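Local coordinates for protein diphthine synthase (Entamoeba histolytica, PDB 3I4T) that probably methylates the modified histidine of elongation factor 2 that becomes diphthamide, using S-adenosylmethionine as methyl donor, as in other diphthine synthases, at residues C47-I58 with P92-V103. Residues are numbered along the deposited sequence; the frame is centred on the assembly and turned at random.
Sequences CDLVFLEHYTAI and PAKTKNVALLVV
Phe-51 meets Ala-99 through both backbone and ring: its N donates to Ala-99 O at 2.7 Å in an almost straight bond (175°), and the same oxygen lies at the ring edge, in plane. Bonds from Ala-99 N to Leu-49 O, Leu-101 N to Phe-51 O and Glu-53 N to Leu-101 O complete the parallel ladder. With CG beside its own backbone N (chi1 -66°), Phe-51 swings the ring back along the strand, so that CE2 reaches Val-98 CG1 at 3.7 Å, while CB touches Leu-100 CD1. On this face Leu-49 CD1 also packs across Pro-92 CB, 3.5 Å away, tying the strand to helix 90-93. The other face carries Val-50, Leu-52, Ala-99 and Leu-101. Leu-101 CD1 lies between Val-50 CG1, 3.7 Å away, and Leu-52 CD2. Just before the strand, Cys-47 SG rests 3.6 Å from Ala-99 CB. There Asp-48 N bonds to Asn-97 O, and Asp-48 OD1 takes a weak bond from Asn-97 N. Beyond the strands, Val-103 CG2 packs on Thr-56 CG2 at 3.6 Å. Strands 49-52 and 97-102 are neighbours in the five-stranded parallel sheet, between strands 75-76 and 22-27, of the tetrapyrrole methylase fold. Main-chain bonds thus fix the register, while the apolar branches of Val-50, Leu-52 and Leu-101 pack that face on helices 38-46 and 63-70.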
loop_
_atom_site.group_PDB
_atom_site.type_symbol
_atom_site.label_atom_id
_atom_site.label_comp_id
_atom_site.label_asym_id
_atom_site.label_seq_id
_atom_site.Cartn_x
_atom_site.Cartn_y
_atom_site.Cartn_z
ATOM N N CYS A 47 9.077 5.758 23.997
ATOM C CA CYS A 47 10.168 4.786 23.969
ATOM C C CYS A 47 11.428 5.299 24.633
ATOM O O CYS A 47 11.696 6.498 24.626
ATOM C CB CYS A 47 10.486 4.364 22.533
ATOM S SG CYS A 47 9.426 3.050 21.932
ATOM N N ASP A 48 12.211 4.380 25.188
ATOM C CA ASP A 48 13.463 4.745 25.831
ATOM C C ASP A 48 14.577 4.901 24.798
ATOM O O ASP A 48 15.496 5.700 24.988
ATOM C CB ASP A 48 13.851 3.711 26.894
ATOM C CG ASP A 48 12.690 3.346 27.807
ATOM O OD1 ASP A 48 12.345 2.143 27.872
ATOM O OD2 ASP A 48 12.112 4.257 28.446
ATOM N N LEU A 49 14.494 4.138 23.712
ATOM C CA LEU A 49 15.509 4.187 22.661
ATOM C C LEU A 49 14.843 4.216 21.300
ATOM O O LEU A 49 13.858 3.511 21.068
ATOM C CB LEU A 49 16.454 2.985 22.755
ATOM C CG LEU A 49 17.379 2.855 23.975
ATOM C CD1 LEU A 49 17.765 1.406 24.175
ATOM C CD2 LEU A 49 18.640 3.735 23.885
ATOM N N VAL A 50 15.380 5.034 20.401
ATOM C CA VAL A 50 14.795 5.203 19.078
ATOM C C VAL A 50 15.844 4.990 17.994
ATOM O O VAL A 50 16.824 5.724 17.908
ATOM C CB VAL A 50 14.142 6.596 18.914
ATOM C CG1 VAL A 50 13.429 6.697 17.562
ATOM C CG2 VAL A 50 13.172 6.875 20.051
ATOM N N PHE A 51 15.635 3.979 17.167
ATOM C CA PHE A 51 16.574 3.673 16.104
ATOM C C PHE A 51 15.993 4.034 14.754
ATOM O O PHE A 51 14.788 3.890 14.516
ATOM C CB PHE A 51 16.941 2.195 16.102
ATOM C CG PHE A 51 17.713 1.753 17.309
ATOM C CD1 PHE A 51 19.095 1.610 17.247
ATOM C CD2 PHE A 51 17.058 1.460 18.506
ATOM C CE1 PHE A 51 19.823 1.189 18.370
ATOM C CE2 PHE A 51 17.762 1.039 19.630
ATOM C CZ PHE A 51 19.150 0.899 19.563
ATOM N N LEU A 52 16.867 4.518 13.878
ATOM C CA LEU A 52 16.540 4.706 12.481
ATOM C C LEU A 52 17.289 3.694 11.648
ATOM O O LEU A 52 18.509 3.555 11.771
ATOM C CB LEU A 52 16.940 6.099 12.013
ATOM C CG LEU A 52 16.030 7.286 12.302
ATOM C CD1 LEU A 52 16.769 8.552 11.941
ATOM C CD2 LEU A 52 14.743 7.209 11.509
ATOM N N GLU A 53 16.545 2.982 10.813
ATOM C CA GLU A 53 17.114 2.251 9.696
ATOM C C GLU A 53 17.885 3.252 8.821
ATOM O O GLU A 53 17.353 4.290 8.458
ATOM C CB GLU A 53 15.978 1.606 8.908
ATOM C CG GLU A 53 16.403 0.756 7.742
ATOM C CD GLU A 53 15.249 0.444 6.810
ATOM O OE1 GLU A 53 14.470 1.368 6.457
ATOM O OE2 GLU A 53 15.134 -0.736 6.420
ATOM N N HIS A 54 19.142 2.947 8.501
ATOM C CA HIS A 54 19.989 3.870 7.728
ATOM C C HIS A 54 19.312 4.337 6.436
ATOM O O HIS A 54 19.528 5.470 5.983
ATOM C CB HIS A 54 21.344 3.230 7.412
ATOM C CG HIS A 54 21.278 2.188 6.344
ATOM N ND1 HIS A 54 20.940 0.878 6.605
ATOM C CD2 HIS A 54 21.480 2.267 5.006
ATOM C CE1 HIS A 54 20.949 0.190 5.477
ATOM N NE2 HIS A 54 21.270 1.010 4.492
ATOM N N TYR A 55 18.491 3.452 5.863
ATOM C CA TYR A 55 17.712 3.733 4.654
ATOM C C TYR A 55 16.893 5.014 4.786
ATOM O O TYR A 55 16.443 5.573 3.776
ATOM C CB TYR A 55 16.780 2.562 4.322
ATOM C CG TYR A 55 17.471 1.352 3.728
ATOM C CD1 TYR A 55 18.048 1.403 2.458
ATOM C CD2 TYR A 55 17.534 0.148 4.426
ATOM C CE1 TYR A 55 18.683 0.286 1.909
ATOM C CE2 TYR A 55 18.164 -0.977 3.883
ATOM C CZ TYR A 55 18.735 -0.898 2.627
ATOM O OH TYR A 55 19.356 -2.001 2.087
ATOM N N THR A 56 16.720 5.466 6.031
ATOM C CA THR A 56 15.944 6.671 6.361
ATOM C C THR A 56 16.643 7.984 6.001
ATOM O O THR A 56 16.004 9.037 5.977
ATOM C CB THR A 56 15.505 6.701 7.852
ATOM O OG1 THR A 56 16.655 6.593 8.702
ATOM C CG2 THR A 56 14.527 5.559 8.163
ATOM N N ALA A 57 17.943 7.919 5.719
ATOM C CA ALA A 57 18.702 9.085 5.256
ATOM C C ALA A 57 18.119 9.695 3.964
ATOM O O ALA A 57 18.338 10.879 3.672
ATOM C CB ALA A 57 20.187 8.728 5.079
ATOM N N ILE A 58 17.366 8.890 3.211
ATOM C CA ILE A 58 16.701 9.351 1.986
ATOM C C ILE A 58 15.562 10.354 2.232
ATOM O O ILE A 58 15.228 11.140 1.342
ATOM C CB ILE A 58 16.222 8.160 1.087
ATOM C CG1 ILE A 58 16.017 8.614 -0.364
ATOM C CG2 ILE A 58 14.965 7.485 1.646
ATOM C CD1 ILE A 58 17.261 9.206 -1.013
ATOM N N PRO A 92 18.364 -4.394 24.036
ATOM C CA PRO A 92 17.597 -3.468 24.871
ATOM C C PRO A 92 16.108 -3.807 24.912
ATOM O O PRO A 92 15.504 -3.774 25.983
ATOM C CB PRO A 92 17.795 -2.126 24.170
ATOM C CG PRO A 92 19.070 -2.255 23.475
ATOM C CD PRO A 92 19.152 -3.669 23.021
ATOM N N ALA A 93 15.539 -4.137 23.750
ATOM C CA ALA A 93 14.103 -4.447 23.603
ATOM C C ALA A 93 13.654 -5.612 24.476
ATOM O O ALA A 93 12.472 -5.765 24.758
ATOM C CB ALA A 93 13.766 -4.720 22.148
ATOM N N LYS A 94 14.615 -6.428 24.897
ATOM C CA LYS A 94 14.367 -7.512 25.831
ATOM C C LYS A 94 13.886 -6.980 27.187
ATOM O O LYS A 94 13.275 -7.721 27.959
ATOM C CB LYS A 94 15.634 -8.350 25.995
ATOM C CG LYS A 94 15.387 -9.851 26.041
ATOM C CD LYS A 94 16.530 -10.624 25.379
ATOM C CE LYS A 94 17.770 -10.713 26.276
ATOM N NZ LYS A 94 18.939 -11.335 25.569
ATOM N N THR A 95 14.144 -5.694 27.456
ATOM C CA THR A 95 13.782 -5.067 28.738
ATOM C C THR A 95 13.067 -3.704 28.639
ATOM O O THR A 95 12.232 -3.376 29.492
ATOM C CB THR A 95 15.015 -4.914 29.651
ATOM O OG1 THR A 95 16.099 -4.344 28.903
ATOM C CG2 THR A 95 15.435 -6.282 30.230
ATOM N N LYS A 96 13.387 -2.924 27.606
ATOM C CA LYS A 96 12.857 -1.560 27.453
ATOM C C LYS A 96 12.032 -1.403 26.181
ATOM O O LYS A 96 12.215 -2.151 25.223
ATOM C CB LYS A 96 14.013 -0.560 27.405
ATOM C CG LYS A 96 14.907 -0.558 28.636
ATOM C CD LYS A 96 16.268 0.022 28.317
ATOM C CE LYS A 96 17.361 -0.732 29.065
ATOM N NZ LYS A 96 18.669 -0.683 28.338
ATOM N N ASN A 97 11.136 -0.416 26.176
ATOM C CA ASN A 97 10.421 -0.014 24.959
ATOM C C ASN A 97 11.370 0.630 23.954
ATOM O O ASN A 97 11.922 1.701 24.199
ATOM C CB ASN A 97 9.279 0.947 25.279
ATOM C CG ASN A 97 8.242 0.335 26.188
ATOM O OD1 ASN A 97 7.513 -0.577 25.797
ATOM N ND2 ASN A 97 8.168 0.833 27.414
ATOM N N VAL A 98 11.550 -0.048 22.827
ATOM C CA VAL A 98 12.479 0.354 21.787
ATOM C C VAL A 98 11.680 0.619 20.511
ATOM O O VAL A 98 10.732 -0.104 20.207
ATOM C CB VAL A 98 13.539 -0.753 21.541
ATOM C CG1 VAL A 98 14.412 -0.443 20.323
ATOM C CG2 VAL A 98 14.402 -0.957 22.789
ATOM N N ALA A 99 12.052 1.671 19.787
ATOM C CA ALA A 99 11.391 2.009 18.530
ATOM C C ALA A 99 12.367 1.882 17.374
ATOM O O ALA A 99 13.513 2.337 17.462
ATOM C CB ALA A 99 10.824 3.414 18.583
ATOM N N LEU A 100 11.917 1.232 16.306
ATOM C CA LEU A 100 12.661 1.189 15.056
ATOM C C LEU A 100 11.878 1.926 13.982
ATOM O O LEU A 100 10.736 1.595 13.700
ATOM C CB LEU A 100 12.950 -0.253 14.626
ATOM C CG LEU A 100 13.605 -0.449 13.247
ATOM C CD1 LEU A 100 14.947 0.303 13.104
ATOM C CD2 LEU A 100 13.779 -1.928 12.941
ATOM N N LEU A 101 12.514 2.920 13.383
ATOM C CA LEU A 101 11.868 3.764 12.399
ATOM C C LEU A 101 12.327 3.407 10.985
ATOM O O LEU A 101 13.526 3.339 10.711
ATOM C CB LEU A 101 12.159 5.233 12.706
ATOM C CG LEU A 101 11.893 5.775 14.115
ATOM C CD1 LEU A 101 12.045 7.286 14.134
ATOM C CD2 LEU A 101 10.513 5.366 14.605
ATOM N N VAL A 102 11.369 3.171 10.094
ATOM C CA VAL A 102 11.668 2.736 8.729
ATOM C C VAL A 102 10.956 3.643 7.740
ATOM O O VAL A 102 9.870 4.134 8.037
ATOM C CB VAL A 102 11.267 1.249 8.480
ATOM C CG1 VAL A 102 11.917 0.332 9.494
ATOM C CG2 VAL A 102 9.757 1.057 8.514
ATOM N N VAL A 103 11.579 3.877 6.586
ATOM C CA VAL A 103 10.976 4.659 5.495
ATOM C C VAL A 103 9.772 3.919 4.932
ATOM O O VAL A 103 9.845 2.724 4.675
ATOM C CB VAL A 103 11.981 4.905 4.330
ATOM C CG1 VAL A 103 11.333 5.717 3.189
ATOM C CG2 VAL A 103 13.194 5.625 4.832
#